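Long-range contacts in solute-binding protein (Thermoactinomyces vulgaris, PDB 2ZYO), which binds cyclodextrins and maltodextrins, such as the maltotetraose held in this structure, and probably delivers them to a membrane sugar transporter: residues A[273-281]-A[343-351]; A[354-363]-A[387-396]. One frame throughout, in Å; residues are numbered along the deposited sequence.

Contact 1: A[273-281]-A[343-351]; sequences KDAQTFIGV and QASKGVPMP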
loop_
_atom_site.group_PDB
_atom_site.type_symbol
_atom_site.label_atom_id
_atom_site.label_comp_id
_atom_site.label_asym_id
_atom_site.label_seq_id
_atom_site.Cartn_x
_atom_site.Cartn_y
_atom_site.Cartn_z
ATOM N N LYS A 273 -8.562 -14.932 -13.997
ATOM C CA LYS A 273 -9.160 -13.994 -13.041
ATOM C C LYS A 273 -8.441 -12.652 -12.990
ATOM O O LYS A 273 -7.336 -12.509 -13.515
ATOM C CB LYS A 273 -9.175 -14.597 -11.635
ATOM C CG LYS A 273 -10.160 -15.743 -11.428
ATOM C CD LYS A 273 -10.316 -16.079 -9.944
ATOM C CE LYS A 273 -8.999 -16.515 -9.315
ATOM N NZ LYS A 273 -9.119 -16.786 -7.856
ATOM N N ASP A 274 -9.076 -11.673 -12.345
ATOM C CA ASP A 274 -8.436 -10.392 -12.059
ATOM C C ASP A 274 -7.174 -10.621 -11.238
ATOM O O ASP A 274 -7.160 -11.461 -10.335
ATOM C CB ASP A 274 -9.379 -9.475 -11.273
ATOM C CG ASP A 274 -10.603 -9.061 -12.069
ATOM O OD1 ASP A 274 -10.456 -8.650 -13.240
ATOM O OD2 ASP A 274 -11.717 -9.128 -11.510
ATOM N N ALA A 275 -6.116 -9.882 -11.560
ATOM C CA ALA A 275 -4.896 -9.921 -10.764
ATOM C C ALA A 275 -5.159 -9.323 -9.386
ATOM O O ALA A 275 -5.879 -8.326 -9.256
ATOM C CB ALA A 275 -3.768 -9.181 -11.464
ATOM N N GLN A 276 -4.587 -9.953 -8.364
ATOM C CA GLN A 276 -4.746 -9.512 -6.984
ATOM C C GLN A 276 -3.433 -8.953 -6.470
ATOM O O GLN A 276 -2.469 -9.691 -6.261
ATOM C CB GLN A 276 -5.190 -10.666 -6.089
ATOM C CG GLN A 276 -6.525 -11.276 -6.441
ATOM C CD GLN A 276 -6.857 -12.457 -5.554
ATOM O OE1 GLN A 276 -7.187 -12.293 -4.375
ATOM N NE2 GLN A 276 -6.772 -13.660 -6.115
ATOM N N THR A 277 -3.409 -7.643 -6.263
ATOM C CA THR A 277 -2.230 -6.962 -5.749
ATOM C C THR A 277 -2.425 -6.630 -4.277
ATOM O O THR A 277 -3.544 -6.675 -3.762
ATOM C CB THR A 277 -1.981 -5.653 -6.516
ATOM O OG1 THR A 277 -3.189 -4.883 -6.544
ATOM C CG2 THR A 277 -1.548 -5.942 -7.939
ATOM N N PHE A 278 -1.329 -6.310 -3.597
ATOM C CA PHE A 278 -1.419 -5.699 -2.281
ATOM C C PHE A 278 -1.971 -4.287 -2.433
ATOM O O PHE A 278 -1.669 -3.592 -3.406
ATOM C CB PHE A 278 -0.044 -5.615 -1.619
ATOM C CG PHE A 278 0.421 -6.894 -0.980
ATOM C CD1 PHE A 278 -0.435 -7.655 -0.184
ATOM C CD2 PHE A 278 1.739 -7.314 -1.136
ATOM C CE1 PHE A 278 0.012 -8.829 0.423
ATOM C CE2 PHE A 278 2.193 -8.485 -0.532
ATOM C CZ PHE A 278 1.330 -9.240 0.250
ATOM N N ILE A 279 -2.788 -3.866 -1.474
ATOM C CA ILE A 279 -3.128 -2.454 -1.357
ATOM C C ILE A 279 -2.582 -1.905 -0.040
ATOM O O ILE A 279 -2.510 -2.622 0.961
ATOM C CB ILE A 279 -4.651 -2.176 -1.501
ATOM C CG1 ILE A 279 -5.455 -2.907 -0.422
ATOM C CG2 ILE A 279 -5.137 -2.563 -2.902
ATOM C CD1 ILE A 279 -6.773 -2.241 -0.076
ATOM N N GLY A 280 -2.158 -0.646 -0.068
ATOM C CA GLY A 280 -1.718 0.057 1.130
ATOM C C GLY A 280 -2.671 1.202 1.392
ATOM O O GLY A 280 -3.005 1.956 0.479
ATOM N N VAL A 281 -3.122 1.317 2.637
ATOM C CA VAL A 281 -4.064 2.362 3.024
ATOM C C VAL A 281 -3.424 3.275 4.064
ATOM O O VAL A 281 -2.869 2.800 5.054
ATOM C CB VAL A 281 -5.388 1.764 3.579
ATOM C CG1 VAL A 281 -6.327 2.866 4.067
ATOM C CG2 VAL A 281 -6.079 0.908 2.522
ATOM N N GLN A 343 -7.181 -1.292 -10.386
ATOM C CA GLN A 343 -6.381 -2.377 -9.828
ATOM C C GLN A 343 -6.537 -2.476 -8.310
ATOM O O GLN A 343 -6.633 -3.579 -7.765
ATOM C CB GLN A 343 -4.904 -2.232 -10.216
ATOM C CG GLN A 343 -4.026 -3.405 -9.774
ATOM C CD GLN A 343 -4.527 -4.745 -10.288
ATOM O OE1 GLN A 343 -4.686 -4.939 -11.490
ATOM N NE2 GLN A 343 -4.779 -5.675 -9.373
ATOM N N ALA A 344 -6.581 -1.324 -7.640
ATOM C CA ALA A 344 -6.749 -1.276 -6.187
ATOM C C ALA A 344 -8.070 -1.906 -5.751
ATOM O O ALA A 344 -8.154 -2.477 -4.663
ATOM C CB ALA A 344 -6.650 0.155 -5.681
ATOM N N SER A 345 -9.085 -1.810 -6.612
ATOM C CA SER A 345 -10.412 -2.368 -6.327
ATOM C C SER A 345 -10.424 -3.897 -6.398
ATOM O O SER A 345 -11.409 -4.541 -6.025
ATOM C CB SER A 345 -11.460 -1.784 -7.283
ATOM O OG SER A 345 -11.358 -2.350 -8.578
ATOM N N LYS A 346 -9.322 -4.468 -6.877
ATOM C CA LYS A 346 -9.195 -5.911 -7.032
ATOM C C LYS A 346 -8.081 -6.469 -6.142
ATOM O O LYS A 346 -7.711 -7.640 -6.246
ATOM C CB LYS A 346 -8.969 -6.258 -8.507
ATOM C CG LYS A 346 -10.188 -5.981 -9.383
ATOM C CD LYS A 346 -9.810 -5.775 -10.835
ATOM C CE LYS A 346 -11.014 -5.351 -11.663
ATOM N NZ LYS A 346 -11.480 -3.975 -11.322
ATOM N N GLY A 347 -7.571 -5.622 -5.249
ATOM C CA GLY A 347 -6.476 -5.994 -4.363
ATOM C C GLY A 347 -6.898 -6.408 -2.967
ATOM O O GLY A 347 -8.086 -6.388 -2.627
ATOM N N VAL A 348 -5.914 -6.801 -2.163
ATOM C CA VAL A 348 -6.138 -7.169 -0.767
ATOM C C VAL A 348 -5.161 -6.419 0.137
ATOM O O VAL A 348 -4.029 -6.142 -0.270
ATOM C CB VAL A 348 -6.038 -8.704 -0.528
ATOM C CG1 VAL A 348 -7.214 -9.434 -1.173
ATOM C CG2 VAL A 348 -4.707 -9.255 -1.022
ATOM N N PRO A 349 -5.595 -6.076 1.361
ATOM C CA PRO A 349 -4.726 -5.295 2.235
ATOM C C PRO A 349 -3.458 -6.053 2.606
ATOM O O PRO A 349 -3.511 -7.257 2.870
ATOM C CB PRO A 349 -5.592 -5.069 3.482
ATOM C CG PRO A 349 -6.999 -5.295 3.027
ATOM C CD PRO A 349 -6.889 -6.371 2.001
ATOM N N MET A 350 -2.323 -5.358 2.607
ATOM C CA MET A 350 -1.105 -5.927 3.169
ATOM C C MET A 350 -1.397 -6.351 4.605
ATOM O O MET A 350 -2.039 -5.601 5.348
ATOM C CB MET A 350 0.032 -4.912 3.158
ATOM C CG MET A 350 0.769 -4.820 1.840
ATOM S SD MET A 350 2.135 -3.655 1.906
ATOM C CE MET A 350 1.244 -2.126 2.087
ATOM N N PRO A 351 -0.952 -7.560 4.997
ATOM C CA PRO A 351 -1.118 -7.999 6.380
ATOM C C PRO A 351 -0.586 -6.953 7.355
ATOM O O PRO A 351 0.485 -6.382 7.129
ATOM C CB PRO A 351 -0.271 -9.273 6.440
ATOM C CG PRO A 351 -0.325 -9.805 5.048
ATOM C CD PRO A 351 -0.289 -8.588 4.171
#
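Met350 lays its CG over one face of the Phe278 ring, 3.9 Å from the ring centroid, and the two side chains cross at about a right angle. Val348 O lies at the edge of the ring, near its plane, while Pro351 CD comes in obliquely at CE1. Met350 SD sits farther along, 5.1 Å from the same centroid and oblique to it, in a Met-aromatic contact. The bend at the end of the methionine chain (chi3 -67°) brings CE to Gly280 CA. The Phe278 ring also stacks with Tyr178 of helix 174-183. Met350 touches the pocket residue Tyr175 and lies close to a bound glucose, so this end of the contact borders the sugar site.

The backbones pair as parallel strands, which makes 348-349 a short parallel neighbour of strand 278-287 in the mixed sheet. Val348 N gives a hydrogen bond to Thr277 O, and Ile279 N one to Val348 O, both 2.9 Å. Met350 N continues the ladder to Ile279 O.

Before the strands pair, a type I turn from Ala344 to Gly347 leads out of helix 338-344. Gln343 is bent at chi2 (56°), which turns its amide to Ala275. Gln343 NE2 donates to Ala275 O at 2.9 Å, coming from above the carbonyl plane. It also makes a weak bond to Thr277 OG1, whose stronger partner is Ser130. Ile279 CG2 rests 3.5 Å from Ala344 O. At the outer end, the methylenes of Lys346 lie across the Asp274 carboxylate, with Lys346 CD 3.6 Å from Asp274 CG.

Contact 2: A[354-363]-A[387-396]; sequences PEMGVVWEPI and IMKEKIQTMK. With GLC (alpha-D-glucopyranose), chain B.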
loop_
_atom_site.group_PDB
_atom_site.type_symbol
_atom_site.label_atom_id
_atom_site.label_comp_id
_atom_site.label_asym_id
_atom_site.label_seq_id
_atom_site.Cartn_x
_atom_site.Cartn_y
_atom_site.Cartn_z
ATOM N N PRO A 354 1.973 -7.829 13.496
ATOM C CA PRO A 354 3.402 -7.555 13.700
ATOM C C PRO A 354 4.324 -8.556 13.001
ATOM O O PRO A 354 5.404 -8.181 12.539
ATOM C CB PRO A 354 3.564 -7.655 15.221
ATOM C CG PRO A 354 2.218 -7.327 15.760
ATOM C CD PRO A 354 1.252 -7.928 14.780
ATOM N N GLU A 355 3.882 -9.807 12.910
ATOM C CA GLU A 355 4.674 -10.880 12.311
ATOM C C GLU A 355 5.015 -10.667 10.832
ATOM O O GLU A 355 6.006 -11.207 10.343
ATOM C CB GLU A 355 3.985 -12.231 12.513
ATOM C CG GLU A 355 3.979 -12.706 13.965
ATOM C CD GLU A 355 2.874 -12.082 14.811
ATOM O OE1 GLU A 355 1.966 -11.425 14.253
ATOM O OE2 GLU A 355 2.917 -12.256 16.047
ATOM N N MET A 356 4.207 -9.878 10.125
ATOM C CA MET A 356 4.500 -9.562 8.724
ATOM C C MET A 356 5.833 -8.823 8.574
ATOM O O MET A 356 6.513 -8.960 7.556
ATOM C CB MET A 356 3.364 -8.754 8.088
ATOM C CG MET A 356 3.509 -8.571 6.579
ATOM S SD MET A 356 3.445 -10.130 5.673
ATOM C CE MET A 356 4.068 -9.638 4.069
ATOM N N GLY A 357 6.204 -8.059 9.601
ATOM C CA GLY A 357 7.452 -7.293 9.601
ATOM C C GLY A 357 8.703 -8.105 9.311
ATOM O O GLY A 357 9.639 -7.607 8.680
ATOM N N VAL A 358 8.717 -9.357 9.764
ATOM C CA VAL A 358 9.885 -10.223 9.591
ATOM C C VAL A 358 9.747 -11.182 8.402
ATOM O O VAL A 358 10.610 -12.033 8.181
ATOM C CB VAL A 358 10.232 -11.004 10.889
ATOM C CG1 VAL A 358 10.604 -10.038 12.011
ATOM C CG2 VAL A 358 9.083 -11.917 11.306
ATOM N N VAL A 359 8.663 -11.036 7.643
ATOM C CA VAL A 359 8.435 -11.861 6.454
ATOM C C VAL A 359 9.220 -11.333 5.249
ATOM O O VAL A 359 9.795 -12.120 4.490
ATOM C CB VAL A 359 6.920 -11.990 6.115
ATOM C CG1 VAL A 359 6.703 -12.568 4.711
ATOM C CG2 VAL A 359 6.219 -12.848 7.151
ATOM N N TRP A 360 9.256 -10.009 5.097
ATOM C CA TRP A 360 9.834 -9.361 3.913
ATOM C C TRP A 360 11.265 -9.794 3.597
ATOM O O TRP A 360 11.554 -10.187 2.466
ATOM C CB TRP A 360 9.763 -7.833 4.026
ATOM C CG TRP A 360 8.375 -7.289 4.183
ATOM C CD1 TRP A 360 7.835 -6.740 5.308
ATOM C CD2 TRP A 360 7.347 -7.243 3.182
ATOM N NE1 TRP A 360 6.538 -6.350 5.075
ATOM C CE2 TRP A 360 6.211 -6.650 3.778
ATOM C CE3 TRP A 360 7.275 -7.646 1.841
ATOM C CZ2 TRP A 360 5.015 -6.444 3.079
ATOM C CZ3 TRP A 360 6.084 -7.444 1.146
ATOM C CH2 TRP A 360 4.971 -6.848 1.768
ATOM N N GLU A 361 12.155 -9.720 4.587
ATOM C CA GLU A 361 13.574 -10.037 4.377
ATOM C C GLU A 361 13.803 -11.462 3.834
ATOM O O GLU A 361 14.398 -11.613 2.765
ATOM C CB GLU A 361 14.397 -9.769 5.648
ATOM C CG GLU A 361 15.909 -9.944 5.489
ATOM C CD GLU A 361 16.657 -9.884 6.814
ATOM O OE1 GLU A 361 16.249 -9.108 7.706
ATOM O OE2 GLU A 361 17.660 -10.615 6.964
ATOM N N PRO A 362 13.330 -12.502 4.557
ATOM C CA PRO A 362 13.483 -13.887 4.087
ATOM C C PRO A 362 12.817 -14.176 2.738
ATOM O O PRO A 362 13.404 -14.876 1.910
ATOM C CB PRO A 362 12.817 -14.718 5.192
ATOM C CG PRO A 362 12.777 -13.837 6.375
ATOM C CD PRO A 362 12.653 -12.449 5.867
ATOM N N ILE A 363 11.612 -13.654 2.513
ATOM C CA ILE A 363 10.917 -13.924 1.249
ATOM C C ILE A 363 11.601 -13.248 0.054
ATOM O O ILE A 363 11.670 -13.828 -1.032
ATOM C CB ILE A 363 9.380 -13.625 1.303
ATOM C CG1 ILE A 363 8.655 -14.251 0.100
ATOM C CG2 ILE A 363 9.092 -12.130 1.392
ATOM C CD1 ILE A 363 8.669 -15.769 0.084
ATOM N N ILE A 387 13.183 -19.545 8.336
ATOM C CA ILE A 387 13.743 -18.302 8.867
ATOM C C ILE A 387 12.667 -17.411 9.498
ATOM O O ILE A 387 12.863 -16.880 10.595
ATOM C CB ILE A 387 14.545 -17.537 7.780
ATOM C CG1 ILE A 387 15.851 -18.276 7.474
ATOM C CG2 ILE A 387 14.830 -16.105 8.218
ATOM C CD1 ILE A 387 16.538 -17.843 6.190
ATOM N N MET A 388 11.533 -17.268 8.811
ATOM C CA MET A 388 10.398 -16.489 9.319
ATOM C C MET A 388 9.932 -16.971 10.681
ATOM O O MET A 388 9.772 -16.178 11.610
ATOM C CB MET A 388 9.214 -16.580 8.362
ATOM C CG MET A 388 9.373 -15.819 7.085
ATOM S SD MET A 388 8.033 -16.254 5.975
ATOM C CE MET A 388 8.774 -15.759 4.422
ATOM N N LYS A 389 9.715 -18.281 10.781
ATOM C CA LYS A 389 9.134 -18.894 11.972
ATOM C C LYS A 389 10.040 -18.769 13.194
ATOM O O LYS A 389 9.556 -18.688 14.324
ATOM C CB LYS A 389 8.771 -20.354 11.694
ATOM C CG LYS A 389 7.700 -20.509 10.617
ATOM C CD LYS A 389 7.404 -21.965 10.291
ATOM C CE LYS A 389 6.394 -22.566 11.252
ATOM N NZ LYS A 389 5.073 -21.874 11.196
ATOM N N GLU A 390 11.351 -18.745 12.956
ATOM C CA GLU A 390 12.321 -18.487 14.016
ATOM C C GLU A 390 12.256 -17.025 14.458
ATOM O O GLU A 390 12.281 -16.737 15.655
ATOM C CB GLU A 390 13.740 -18.846 13.562
ATOM C CG GLU A 390 14.766 -18.878 14.694
ATOM C CD GLU A 390 16.182 -19.110 14.202
ATOM O OE1 GLU A 390 16.701 -18.261 13.444
ATOM O OE2 GLU A 390 16.782 -20.137 14.583
ATOM N N LYS A 391 12.164 -16.117 13.485
ATOM C CA LYS A 391 12.112 -14.674 13.743
ATOM C C LYS A 391 10.827 -14.234 14.446
ATOM O O LYS A 391 10.835 -13.271 15.215
ATOM C CB LYS A 391 12.293 -13.882 12.441
ATOM C CG LYS A 391 13.723 -13.863 11.889
ATOM C CD LYS A 391 14.650 -12.932 12.677
ATOM C CE LYS A 391 14.442 -11.465 12.307
ATOM N NZ LYS A 391 15.432 -10.573 12.974
ATOM N N ILE A 392 9.732 -14.943 14.175
ATOM C CA ILE A 392 8.428 -14.653 14.781
ATOM C C ILE A 392 8.427 -14.886 16.298
ATOM O O ILE A 392 7.822 -14.118 17.050
ATOM C CB ILE A 392 7.290 -15.446 14.071
ATOM C CG1 ILE A 392 6.919 -14.757 12.752
ATOM C CG2 ILE A 392 6.056 -15.595 14.970
ATOM C CD1 ILE A 392 6.133 -15.622 11.781
ATOM N N GLN A 393 9.124 -15.932 16.737
ATOM C CA GLN A 393 9.197 -16.284 18.158
ATOM C C GLN A 393 10.332 -15.555 18.897
ATOM O O GLN A 393 10.436 -15.639 20.125
ATOM C CB GLN A 393 9.341 -17.805 18.311
ATOM C CG GLN A 393 9.035 -18.349 19.709
ATOM C CD GLN A 393 7.565 -18.251 20.083
ATOM O OE1 GLN A 393 7.215 -17.662 21.107
ATOM N NE2 GLN A 393 6.698 -18.829 19.257
ATOM N N THR A 394 11.159 -14.828 18.148
ATOM C CA THR A 394 12.371 -14.205 18.692
ATOM C C THR A 394 12.108 -13.028 19.646
ATOM O O THR A 394 12.054 -13.218 20.865
ATOM C CB THR A 394 13.362 -13.803 17.561
ATOM O OG1 THR A 394 13.621 -14.936 16.726
ATOM C CG2 THR A 394 14.684 -13.317 18.132
ATOM N N MET A 395 11.938 -11.827 19.092
ATOM C CA MET A 395 11.842 -10.603 19.895
ATOM C C MET A 395 10.402 -10.139 20.107
ATOM O O MET A 395 10.151 -9.203 20.872
ATOM C CB MET A 395 12.651 -9.477 19.244
ATOM C CG MET A 395 14.151 -9.729 19.177
ATOM S SD MET A 395 14.979 -8.645 17.996
ATOM C CE MET A 395 14.468 -9.365 16.434
ATOM N N LYS A 396 9.466 -10.802 19.434
ATOM C CA LYS A 396 8.063 -10.393 19.437
ATOM C C LYS A 396 7.323 -10.806 20.705
ATOM O O LYS A 396 7.558 -11.885 21.255
ATOM C CB LYS A 396 7.345 -10.937 18.200
ATOM C CG LYS A 396 7.865 -10.359 16.896
ATOM C CD LYS A 396 7.121 -10.917 15.698
ATOM C CE LYS A 396 7.705 -10.387 14.402
ATOM N NZ LYS A 396 7.498 -8.920 14.231
HETATM C C1 GLC B . 6.733 -2.937 1.008
HETATM C C2 GLC B . 6.581 -2.869 2.529
HETATM C C3 GLC B . 7.957 -2.891 3.191
HETATM C C4 GLC B . 8.744 -4.122 2.734
HETATM C C5 GLC B . 8.809 -4.161 1.203
HETATM C C6 GLC B . 9.460 -5.426 0.680
HETATM O O2 GLC B . 5.898 -1.679 2.887
HETATM O O3 GLC B . 7.811 -2.906 4.602
HETATM O O4 GLC B . 10.059 -4.075 3.268
HETATM O O5 GLC B . 7.479 -4.097 0.639
HETATM O O6 GLC B . 10.586 -5.123 -0.128
HETATM O O HOH W 1 17.244 -10.498 10.225
#
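Apolar contacts join Pro362, Val359 and Ile363 to Met388. The extended chain of Met388 places Met388 CE 3.8 Å from Val359 CG1 and equally far from Ile363 CB. Pro362 CG packs on Ile387 CG2 at 3.6 Å. Val358 CG2 meets Ile392 CG1, and the Glu355 methylenes cross Ile392 at about a right angle.

The direct polar link is one hydrogen bond. Lys396 NZ donates to Pro354 O at 2.8 Å, from above the carbonyl plane, and Gly357 N reaches the same oxygen from the opposite face. The bend at the end of the lysine chain (chi4 -67°) turns NZ to this carbonyl, while CE touches Val358 CG2. Water 1 donates to Glu361 OE1 and accepts a weak bond from Lys391 NZ.

Trp360 leaves its backbone on the side away from 387-396, and its ring is part of the glycan pocket. GLC C4 lies 3.4 Å above the Trp360 ring plane and Met356 CE lies over the opposite face, both offset toward the rim. A serine here would probably leave the glucose without its aromatic platform and Met356 CE without its ring. The contact thus backs a sugar-binding segment with mostly apolar side chains, and the Lys396 charge probably polarises the Pro354 carbonyl.

How the contacts relate
Contact 1 is buried near the middle of the chain, whereas contact 2 is partly buried and lies farther out, with centres about 22 Å apart. Strand pairing dominates the first, so its polar bonds are largely backbone ones. The second packs the start of helix 360-371 and the residues before it on the end of helix 377-394 and the residues after it, mainly through side chains, with one lysine-to-carbonyl bond and, at the exposed side, a water link. The two touch: Phe278 CE2 is 4.0 Å from Trp360 CH2, and Pro351 packs on Met356. Contact 1 comes close to the bound sugar through Met350, whereas in contact 2 the sugar is met by Trp360, on the side turned from the packing.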